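Local coordinates for protein lactaldehyde dehydrogenase (Escherichia coli, PDB 2IMP) that oxidises L-lactaldehyde irreversibly to L-lactate with NAD+, and also acts on glycolaldehyde and L-glyceraldehyde, in the breakdown of L-fucose and L-rhamnose, at residues L411-Y416 against G433-N438; V260-D265 against K295-Q300; K48-A53 against T172-P177. All coordinates share one frame; numbering follows the deposited sequence.

Contact 1: L411-Y416 against G433-N438; sequences LTSSIY and GETYIN. With SO4 (sulfate ion), chain B.
Ser413 and Tyr436 are joined by a nearly straight bond between two parallel strands: Tyr436 N gives its hydrogen to Ser413 O at 2.7 Å, with 171° at the hydrogen. The ladder runs on through Ile415 N to Tyr436 O (2.9 Å) and Asn438 N to Ile415 O (3.1 Å), whereas Ser413 N reaches Glu434 O only weakly. That carbonyl gains a second donor, Ser413 OG, at 2.8 Å; the same hydroxyl accepts from Thr435 OG1 (2.8 Å), so a buried hydrogen-bond chain runs from Thr435 through Ser413 to Glu434 O. Thr435 OG1 is also bonded to Gln473 NE2 of a neighbouring subunit. On the other face, chi1 of -53° in Thr412 lets OG1 donate to Glu434 OE1 (2.9 Å), nearly head-on, and sets CG2 at the edge of the Tyr436 ring, 3.4 Å from CE1. Glu434 OE2 is bonded to His449, a lactate-binding residue. Thr412 N is taken up by a sulfate, probably from the crystallisation liquor, and Asn438 ND2 by Thr417 O. The strands belong to a beta-alpha-beta unit whose helix 420-429 covers Ile415 and Ile437; strand 257-260 flanks 412-416, and beyond 434-437 a neighbouring subunit's strand continues the sheet.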
loop_
_atom_site.group_PDB
_atom_site.type_symbol
_atom_site.label_atom_id
_atom_site.label_comp_id
_atom_site.label_asym_id
_atom_site.label_seq_id
_atom_site.Cartn_x
_atom_site.Cartn_y
_atom_site.Cartn_z
ATOM N N LEU A 411 22.866 -11.551 -2.523
ATOM C CA LEU A 411 22.600 -10.178 -2.148
ATOM C C LEU A 411 22.585 -9.187 -3.340
ATOM O O LEU A 411 21.565 -8.566 -3.616
ATOM C CB LEU A 411 23.627 -9.722 -1.106
ATOM C CG LEU A 411 23.499 -8.293 -0.566
ATOM C CD1 LEU A 411 22.107 -8.067 0.018
ATOM C CD2 LEU A 411 24.576 -8.060 0.492
ATOM N N THR A 412 23.712 -9.084 -4.044
ATOM C CA THR A 412 23.843 -8.158 -5.166
ATOM C C THR A 412 24.353 -8.771 -6.495
ATOM O O THR A 412 25.175 -9.684 -6.496
ATOM C CB THR A 412 24.801 -6.998 -4.798
ATOM O OG1 THR A 412 24.367 -6.383 -3.578
ATOM C CG2 THR A 412 24.826 -5.949 -5.900
ATOM N N SER A 413 23.848 -8.243 -7.605
ATOM C CA SER A 413 24.240 -8.676 -8.944
ATOM C C SER A 413 24.240 -7.512 -9.965
ATOM O O SER A 413 23.685 -6.444 -9.696
ATOM C CB SER A 413 23.300 -9.777 -9.452
ATOM O OG SER A 413 21.993 -9.278 -9.672
ATOM N N SER A 414 24.857 -7.730 -11.124
ATOM C CA SER A 414 24.901 -6.701 -12.153
ATOM C C SER A 414 25.145 -7.220 -13.582
ATOM O O SER A 414 25.781 -8.256 -13.783
ATOM C CB SER A 414 25.972 -5.659 -11.817
ATOM O OG SER A 414 27.275 -6.195 -11.950
ATOM N N ILE A 415 24.629 -6.486 -14.558
ATOM C CA ILE A 415 24.808 -6.848 -15.954
ATOM C C ILE A 415 24.924 -5.627 -16.884
ATOM O O ILE A 415 24.309 -4.586 -16.639
ATOM C CB ILE A 415 23.658 -7.756 -16.451
ATOM C CG1 ILE A 415 23.955 -8.235 -17.876
ATOM C CG2 ILE A 415 22.338 -7.011 -16.392
ATOM C CD1 ILE A 415 22.973 -9.254 -18.413
ATOM N N TYR A 416 25.733 -5.772 -17.932
ATOM C CA TYR A 416 25.946 -4.707 -18.905
ATOM C C TYR A 416 25.599 -5.129 -20.334
ATOM O O TYR A 416 26.231 -6.010 -20.909
ATOM C CB TYR A 416 27.392 -4.228 -18.839
ATOM C CG TYR A 416 27.798 -3.832 -17.445
ATOM C CD1 TYR A 416 28.116 -4.800 -16.494
ATOM C CD2 TYR A 416 27.794 -2.495 -17.050
ATOM C CE1 TYR A 416 28.415 -4.449 -15.180
ATOM C CE2 TYR A 416 28.091 -2.133 -15.737
ATOM C CZ TYR A 416 28.399 -3.117 -14.809
ATOM O OH TYR A 416 28.671 -2.776 -13.504
ATOM N N GLY A 433 18.862 -10.277 -4.360
ATOM C CA GLY A 433 18.039 -9.236 -3.767
ATOM C C GLY A 433 18.191 -7.924 -4.514
ATOM O O GLY A 433 17.359 -7.022 -4.385
ATOM N N GLU A 434 19.262 -7.820 -5.293
ATOM C CA GLU A 434 19.537 -6.624 -6.074
ATOM C C GLU A 434 20.219 -6.899 -7.429
ATOM O O GLU A 434 21.100 -7.759 -7.538
ATOM C CB GLU A 434 20.432 -5.657 -5.290
ATOM C CG GLU A 434 19.904 -5.227 -3.936
ATOM C CD GLU A 434 20.894 -4.348 -3.189
ATOM O OE1 GLU A 434 22.116 -4.566 -3.344
ATOM O OE2 GLU A 434 20.451 -3.454 -2.441
ATOM N N THR A 435 19.796 -6.162 -8.447
ATOM C CA THR A 435 20.380 -6.277 -9.771
ATOM C C THR A 435 20.639 -4.903 -10.409
ATOM O O THR A 435 19.700 -4.155 -10.695
ATOM C CB THR A 435 19.485 -7.089 -10.739
ATOM O OG1 THR A 435 19.337 -8.429 -10.259
ATOM C CG2 THR A 435 20.121 -7.137 -12.128
ATOM N N TYR A 436 21.910 -4.577 -10.603
ATOM C CA TYR A 436 22.277 -3.308 -11.214
ATOM C C TYR A 436 22.511 -3.412 -12.724
ATOM O O TYR A 436 23.284 -4.250 -13.185
ATOM C CB TYR A 436 23.533 -2.737 -10.556
ATOM C CG TYR A 436 23.345 -2.383 -9.107
ATOM C CD1 TYR A 436 23.496 -3.343 -8.112
ATOM C CD2 TYR A 436 22.989 -1.089 -8.730
ATOM C CE1 TYR A 436 23.300 -3.025 -6.771
ATOM C CE2 TYR A 436 22.789 -0.758 -7.395
ATOM C CZ TYR A 436 22.945 -1.732 -6.420
ATOM O OH TYR A 436 22.746 -1.414 -5.097
ATOM N N ILE A 437 21.824 -2.563 -13.475
ATOM C CA ILE A 437 21.956 -2.557 -14.919
ATOM C C ILE A 437 22.682 -1.308 -15.479
ATOM O O ILE A 437 22.224 -0.175 -15.303
ATOM C CB ILE A 437 20.575 -2.686 -15.582
ATOM C CG1 ILE A 437 19.892 -3.964 -15.084
ATOM C CG2 ILE A 437 20.722 -2.719 -17.104
ATOM C CD1 ILE A 437 18.515 -4.188 -15.662
ATOM N N ASN A 438 23.811 -1.551 -16.140
ATOM C CA ASN A 438 24.625 -0.497 -16.735
ATOM C C ASN A 438 25.007 0.672 -15.798
ATOM O O ASN A 438 24.879 1.843 -16.152
ATOM C CB ASN A 438 23.944 0.048 -17.994
ATOM C CG ASN A 438 23.862 -0.988 -19.103
ATOM O OD1 ASN A 438 24.775 -1.795 -19.282
ATOM N ND2 ASN A 438 22.771 -0.962 -19.859
HETATM S S SO4 B . 26.004 -11.792 -3.533
HETATM O O1 SO4 B . 26.802 -12.758 -2.771
HETATM O O2 SO4 B . 25.983 -10.498 -2.823
HETATM O O3 SO4 B . 26.560 -11.626 -4.878
HETATM O O4 SO4 B . 24.654 -12.330 -3.687
#

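Contact 2: V260-D265 against K295-Q300; sequences VMDDAD and KGIYDQ
A chi1 of -69° in Asp262 and of -171° in Ile297 bring the carboxylate and CG2 together. In Asp262 it sets CG beside the backbone N and anti to the carbonyl carbon, from where the carboxylate reaches the turn at Gly296. In Ile297 it carries CG1 anti to N and leaves CG2 between N and the carbonyl carbon, directed at the Met261 carbonyl (3.6 Å from O) and the Asp262 carboxylate (3.3 Å from OD1). The 2.6 Å between Asp262 OD1 and Ile297 N is shorter than expected, and the exact placing of the carboxylate is doubtful. The other branch of the isoleucine runs fully extended along the turn, ending with CD1 at 3.9 Å from Asp262 O and 4.1 Å from Ala264 O. Leu266 of helix 266-274 also touches Ile297. The segment 261-264 is a type I beta turn, closed by Ala264 N to Met261 O (3.2 Å), and it links strand 257-260 to helix 266-274, whose N-cap is Asp265. Across the contact, 295-297 leads from strand 290-294 into helix 298-310. Gln294 holds Asp262 N through its side-chain oxygen. Backbone carbonyls and a carboxylate oxygen thus line an aliphatic side chain, with no clear hydrogen bond across; the nearby start of helix 298-310 might favour the carboxylate's negative charge.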
loop_
_atom_site.group_PDB
_atom_site.type_symbol
_atom_site.label_atom_id
_atom_site.label_comp_id
_atom_site.label_asym_id
_atom_site.label_seq_id
_atom_site.Cartn_x
_atom_site.Cartn_y
_atom_site.Cartn_z
ATOM N N VAL A 260 29.173 -9.149 -18.159
ATOM C CA VAL A 260 29.488 -8.262 -19.272
ATOM C C VAL A 260 29.193 -8.901 -20.648
ATOM O O VAL A 260 29.913 -9.793 -21.086
ATOM C CB VAL A 260 30.979 -7.854 -19.248
ATOM C CG1 VAL A 260 31.249 -6.797 -20.317
ATOM C CG2 VAL A 260 31.359 -7.345 -17.863
ATOM N N MET A 261 28.131 -8.450 -21.304
ATOM C CA MET A 261 27.774 -8.980 -22.614
ATOM C C MET A 261 28.615 -8.375 -23.760
ATOM O O MET A 261 29.294 -7.367 -23.569
ATOM C CB MET A 261 26.288 -8.739 -22.886
ATOM C CG MET A 261 25.362 -9.361 -21.853
ATOM S SD MET A 261 25.635 -11.133 -21.635
ATOM C CE MET A 261 24.735 -11.775 -23.049
ATOM N N ASP A 262 28.582 -9.000 -24.932
ATOM C CA ASP A 262 29.346 -8.476 -26.057
ATOM C C ASP A 262 28.874 -7.077 -26.496
ATOM O O ASP A 262 29.686 -6.206 -26.801
ATOM C CB ASP A 262 29.283 -9.430 -27.258
ATOM C CG ASP A 262 30.038 -10.732 -27.019
ATOM O OD1 ASP A 262 31.083 -10.705 -26.335
ATOM O OD2 ASP A 262 29.593 -11.781 -27.531
ATOM N N ASP A 263 27.559 -6.889 -26.510
ATOM C CA ASP A 263 26.959 -5.619 -26.897
ATOM C C ASP A 263 26.964 -4.584 -25.762
ATOM O O ASP A 263 26.153 -3.660 -25.745
ATOM C CB ASP A 263 25.516 -5.848 -27.344
ATOM C CG ASP A 263 24.584 -6.106 -26.176
ATOM O OD1 ASP A 263 24.983 -6.852 -25.257
ATOM O OD2 ASP A 263 23.456 -5.569 -26.177
ATOM N N ALA A 264 27.883 -4.755 -24.821
ATOM C CA ALA A 264 27.973 -3.857 -23.684
ATOM C C ALA A 264 28.940 -2.679 -23.846
ATOM O O ALA A 264 30.009 -2.816 -24.441
ATOM C CB ALA A 264 28.352 -4.645 -22.441
ATOM N N ASP A 265 28.543 -1.528 -23.315
ATOM C CA ASP A 265 29.394 -0.355 -23.353
ATOM C C ASP A 265 30.703 -0.634 -22.587
ATOM O O ASP A 265 30.779 -0.415 -21.379
ATOM C CB ASP A 265 28.663 0.832 -22.715
ATOM C CG ASP A 265 29.432 2.134 -22.839
ATOM O OD1 ASP A 265 30.594 2.198 -22.387
ATOM O OD2 ASP A 265 28.863 3.103 -23.387
ATOM N N LYS A 295 32.912 -14.325 -24.687
ATOM C CA LYS A 295 33.907 -14.396 -25.750
ATOM C C LYS A 295 33.999 -13.163 -26.685
ATOM O O LYS A 295 35.027 -12.494 -26.751
ATOM C CB LYS A 295 33.640 -15.644 -26.597
ATOM C CG LYS A 295 33.323 -16.905 -25.791
ATOM C CD LYS A 295 34.509 -17.380 -24.966
ATOM C CE LYS A 295 34.198 -18.700 -24.272
ATOM N NZ LYS A 295 35.392 -19.265 -23.578
ATOM N N GLY A 296 32.913 -12.896 -27.401
ATOM C CA GLY A 296 32.877 -11.781 -28.330
ATOM C C GLY A 296 33.650 -10.536 -27.940
ATOM O O GLY A 296 34.289 -9.917 -28.789
ATOM N N ILE A 297 33.599 -10.162 -26.664
ATOM C CA ILE A 297 34.286 -8.964 -26.199
ATOM C C ILE A 297 35.378 -9.222 -25.133
ATOM O O ILE A 297 36.038 -8.295 -24.667
ATOM C CB ILE A 297 33.259 -7.938 -25.641
ATOM C CG1 ILE A 297 33.944 -6.600 -25.355
ATOM C CG2 ILE A 297 32.611 -8.486 -24.368
ATOM C CD1 ILE A 297 32.998 -5.531 -24.850
ATOM N N TYR A 298 35.555 -10.490 -24.775
ATOM C CA TYR A 298 36.541 -10.884 -23.774
ATOM C C TYR A 298 37.890 -10.133 -23.852
ATOM O O TYR A 298 38.222 -9.347 -22.964
ATOM C CB TYR A 298 36.805 -12.387 -23.867
ATOM C CG TYR A 298 37.640 -12.930 -22.727
ATOM C CD1 TYR A 298 37.047 -13.325 -21.527
ATOM C CD2 TYR A 298 39.022 -13.031 -22.840
ATOM C CE1 TYR A 298 37.816 -13.810 -20.467
ATOM C CE2 TYR A 298 39.800 -13.511 -21.788
ATOM C CZ TYR A 298 39.192 -13.898 -20.607
ATOM O OH TYR A 298 39.966 -14.372 -19.574
ATOM N N ASP A 299 38.649 -10.390 -24.917
ATOM C CA ASP A 299 39.949 -9.754 -25.105
ATOM C C ASP A 299 39.968 -8.234 -24.869
ATOM O O ASP A 299 40.806 -7.728 -24.129
ATOM C CB ASP A 299 40.482 -10.067 -26.500
ATOM C CG ASP A 299 40.878 -11.517 -26.652
ATOM O OD1 ASP A 299 41.685 -12.003 -25.826
ATOM O OD2 ASP A 299 40.386 -12.169 -27.595
ATOM N N GLN A 300 39.056 -7.517 -25.512
ATOM C CA GLN A 300 38.983 -6.081 -25.308
ATOM C C GLN A 300 38.751 -5.716 -23.824
ATOM O O GLN A 300 39.482 -4.908 -23.248
ATOM C CB GLN A 300 37.849 -5.482 -26.139
ATOM C CG GLN A 300 38.170 -5.237 -27.598
ATOM C CD GLN A 300 36.977 -4.673 -28.348
ATOM O OE1 GLN A 300 35.986 -5.370 -28.572
ATOM N NE2 GLN A 300 37.058 -3.401 -28.725
#

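Contact 3: K48-A53 against T172-P177; sequences KAIDAA and TIVIKP. With NAI (1,4-dihydronicotinamide adenine dinucleotide), chain D.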
loop_
_atom_site.group_PDB
_atom_site.type_symbol
_atom_site.label_atom_id
_atom_site.label_comp_id
_atom_site.label_asym_id
_atom_site.label_seq_id
_atom_site.Cartn_x
_atom_site.Cartn_y
_atom_site.Cartn_z
ATOM N N LYS A 48 23.116 -4.835 31.539
ATOM C CA LYS A 48 22.848 -3.520 32.108
ATOM C C LYS A 48 22.262 -2.571 31.046
ATOM O O LYS A 48 21.314 -1.826 31.308
ATOM C CB LYS A 48 24.130 -2.908 32.681
ATOM C CG LYS A 48 24.669 -3.624 33.908
ATOM C CD LYS A 48 26.012 -3.042 34.347
ATOM C CE LYS A 48 26.629 -3.880 35.462
ATOM N NZ LYS A 48 28.017 -3.451 35.804
ATOM N N ALA A 49 22.842 -2.626 29.850
ATOM C CA ALA A 49 22.370 -1.807 28.741
ATOM C C ALA A 49 20.956 -2.226 28.307
ATOM O O ALA A 49 20.080 -1.389 28.091
ATOM C CB ALA A 49 23.338 -1.914 27.558
ATOM N N ILE A 50 20.756 -3.534 28.192
ATOM C CA ILE A 50 19.456 -4.063 27.818
ATOM C C ILE A 50 18.376 -3.716 28.860
ATOM O O ILE A 50 17.263 -3.322 28.503
ATOM C CB ILE A 50 19.522 -5.594 27.613
ATOM C CG1 ILE A 50 20.346 -5.896 26.357
ATOM C CG2 ILE A 50 18.116 -6.174 27.484
ATOM C CD1 ILE A 50 20.578 -7.369 26.101
ATOM N N ASP A 51 18.720 -3.849 30.141
ATOM C CA ASP A 51 17.770 -3.502 31.191
ATOM C C ASP A 51 17.405 -2.011 31.151
ATOM O O ASP A 51 16.260 -1.630 31.401
ATOM C CB ASP A 51 18.322 -3.854 32.581
ATOM C CG ASP A 51 18.405 -5.353 32.812
ATOM O OD1 ASP A 51 17.579 -6.092 32.236
ATOM O OD2 ASP A 51 19.283 -5.793 33.583
ATOM N N ALA A 52 18.398 -1.182 30.848
ATOM C CA ALA A 52 18.165 0.249 30.735
ATOM C C ALA A 52 17.244 0.555 29.529
ATOM O O ALA A 52 16.328 1.373 29.610
ATOM C CB ALA A 52 19.500 0.985 30.580
ATOM N N ALA A 53 17.512 -0.122 28.418
ATOM C CA ALA A 53 16.702 0.048 27.222
ATOM C C ALA A 53 15.238 -0.359 27.477
ATOM O O ALA A 53 14.304 0.273 26.977
ATOM C CB ALA A 53 17.281 -0.772 26.082
ATOM N N THR A 172 13.770 0.772 21.523
ATOM C CA THR A 172 15.002 1.267 22.109
ATOM C C THR A 172 16.116 0.345 21.610
ATOM O O THR A 172 15.824 -0.748 21.118
ATOM C CB THR A 172 14.971 1.306 23.658
ATOM O OG1 THR A 172 14.621 0.021 24.186
ATOM C CG2 THR A 172 13.974 2.345 24.127
ATOM N N ILE A 173 17.370 0.754 21.703
ATOM C CA ILE A 173 18.402 -0.107 21.170
ATOM C C ILE A 173 19.735 -0.127 21.931
ATOM O O ILE A 173 20.111 0.834 22.606
ATOM C CB ILE A 173 18.680 0.281 19.685
ATOM C CG1 ILE A 173 19.443 -0.832 18.960
ATOM C CG2 ILE A 173 19.479 1.576 19.629
ATOM C CD1 ILE A 173 19.692 -0.528 17.472
ATOM N N VAL A 174 20.403 -1.266 21.819
ATOM C CA VAL A 174 21.718 -1.482 22.379
ATOM C C VAL A 174 22.645 -1.908 21.248
ATOM O O VAL A 174 22.441 -2.953 20.624
ATOM C CB VAL A 174 21.749 -2.597 23.448
ATOM C CG1 VAL A 174 23.189 -2.795 23.927
ATOM C CG2 VAL A 174 20.849 -2.241 24.622
ATOM N N ILE A 175 23.642 -1.088 20.969
ATOM C CA ILE A 175 24.564 -1.385 19.899
ATOM C C ILE A 175 25.988 -1.784 20.327
ATOM O O ILE A 175 26.541 -1.245 21.288
ATOM C CB ILE A 175 24.665 -0.171 18.942
ATOM C CG1 ILE A 175 23.393 -0.084 18.094
ATOM C CG2 ILE A 175 25.920 -0.268 18.085
ATOM C CD1 ILE A 175 23.345 1.109 17.195
ATOM N N LYS A 176 26.545 -2.755 19.613
ATOM C CA LYS A 176 27.923 -3.174 19.827
ATOM C C LYS A 176 28.701 -3.061 18.520
ATOM O O LYS A 176 28.439 -3.794 17.569
ATOM C CB LYS A 176 28.045 -4.616 20.318
ATOM C CG LYS A 176 29.503 -4.955 20.691
ATOM C CD LYS A 176 29.764 -6.444 20.843
ATOM C CE LYS A 176 30.068 -7.106 19.512
ATOM N NZ LYS A 176 31.352 -6.609 18.916
ATOM N N PRO A 177 29.645 -2.118 18.449
ATOM C CA PRO A 177 30.406 -1.989 17.208
ATOM C C PRO A 177 31.439 -3.128 17.134
ATOM O O PRO A 177 31.632 -3.856 18.107
ATOM C CB PRO A 177 31.073 -0.633 17.369
ATOM C CG PRO A 177 31.411 -0.626 18.850
ATOM C CD PRO A 177 30.140 -1.192 19.487
HETATM P PA NAI D . 32.175 -10.628 11.747
HETATM O O1A NAI D . 30.971 -11.474 11.737
HETATM O O2A NAI D . 33.451 -11.407 12.086
HETATM O O5B NAI D . 31.965 -9.435 12.788
HETATM C C5B NAI D . 30.866 -8.539 12.749
HETATM C C4B NAI D . 30.252 -8.324 14.142
HETATM O O4B NAI D . 29.729 -9.542 14.676
HETATM C C3B NAI D . 31.242 -7.809 15.199
HETATM O O3B NAI D . 30.633 -6.783 15.979
HETATM C C2B NAI D . 31.593 -9.063 15.974
HETATM O O2B NAI D . 32.103 -8.860 17.265
HETATM C C1B NAI D . 30.290 -9.822 15.956
HETATM N N9A NAI D . 30.445 -11.293 16.152
HETATM C C8A NAI D . 31.412 -12.177 15.675
HETATM N N7A NAI D . 31.123 -13.432 16.137
HETATM C C5A NAI D . 30.004 -13.367 16.892
HETATM C C6A NAI D . 29.264 -14.336 17.600
HETATM N N6A NAI D . 29.646 -15.612 17.615
HETATM N N1A NAI D . 28.115 -13.943 18.304
HETATM C C2A NAI D . 27.702 -12.604 18.300
HETATM N N3A NAI D . 28.443 -11.645 17.591
HETATM C C4A NAI D . 29.569 -12.026 16.899
HETATM O O3 NAI D . 32.243 -9.974 10.284
HETATM P PN NAI D . 33.212 -8.786 9.781
HETATM O O1N NAI D . 33.147 -7.629 10.691
HETATM O O2N NAI D . 32.880 -8.543 8.336
HETATM O O5D NAI D . 34.648 -9.533 9.845
HETATM C C5D NAI D . 35.632 -9.329 10.828
HETATM C C4D NAI D . 36.769 -10.275 10.516
HETATM O O4D NAI D . 37.670 -10.298 11.619
HETATM C C3D NAI D . 36.598 -11.765 10.145
HETATM O O3D NAI D . 36.829 -11.954 8.762
HETATM C C2D NAI D . 37.579 -12.521 11.003
HETATM O O2D NAI D . 38.233 -13.559 10.310
HETATM C C1D NAI D . 38.503 -11.430 11.486
HETATM N N1N NAI D . 39.179 -11.827 12.762
HETATM C C2N NAI D . 38.499 -11.576 13.959
HETATM C C3N NAI D . 39.100 -11.931 15.196
HETATM C C7N NAI D . 38.385 -11.664 16.502
HETATM O O7N NAI D . 39.007 -12.023 17.691
HETATM N N7N NAI D . 37.178 -11.099 16.576
HETATM C C4N NAI D . 40.399 -12.541 15.182
HETATM C C5N NAI D . 41.075 -12.790 13.952
HETATM C C6N NAI D . 40.445 -12.421 12.741
#
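Val174 presses both of its methyls into helix 43-62, and this is the tight part of the contact. CG1 lies 3.7 Å from Ala49 CB, and CG2 comes equally near the backbone, 3.7 Å from Ala49 O, while reaching Ala53 CB at 4.1 Å. Ile50 adds its CG1 at 4.1 Å from Val174 CG2, the two side chains crossing at about a right angle. The small alanines, one helical turn apart, are consistent with the short 8.0 Å between helix and strand axes, which run nearly antiparallel at 163°. At the end of the helix segment the apolar contact gives way to a polar one: Thr172 OG1 donates to Ala53 O at 2.8 Å. A chi1 of 54° in Thr172 places OG1 between the backbone N and the carbonyl carbon, where it meets Ala53 O from well above the carbonyl plane, 58° out of it. The strand belongs to the Rossmann-like NAD-binding domain of aldehyde dehydrogenases, between strands 134-149 and 202-204, and Leu216 of helix 209-218 packs on Ile50 and Val174. Farther along, the strand parts from the helix, and its end serves the cofactor: Lys176, bent at its last two torsions, gives NZ to the adenosine ribose hydroxyls O2B (2.9 Å) and O3B (3.0 Å) of NADH, and to Pro177 O. On the outer side of the helix, Lys48 extends into solvent and Asp51 forms a salt bridge with Lys221.

In the fold
Contact 1 lies in the sheet whose strands 257-260 and 290-294 lead into contact 2, and the two touch, Tyr416 O lying 3.1 Å from Met261 N in a probable hydrogen bond; strand 257-260 relates them, flanking strand 409-416 and ending in the turn of contact 2. Contact 3 sits in another sheet, on the opposite side of the chain's centre, its centre about 36 Å from that of contact 1 and 51 Å from that of contact 2. Contacts 1 and 3 are buried, while contact 2 is partly buried, just past the C-terminal ends of the strands. Backbone and side-chain hydrogen bonds dominate contact 1, apolar packing contact 3; contact 2 sets an aliphatic group among oxygens.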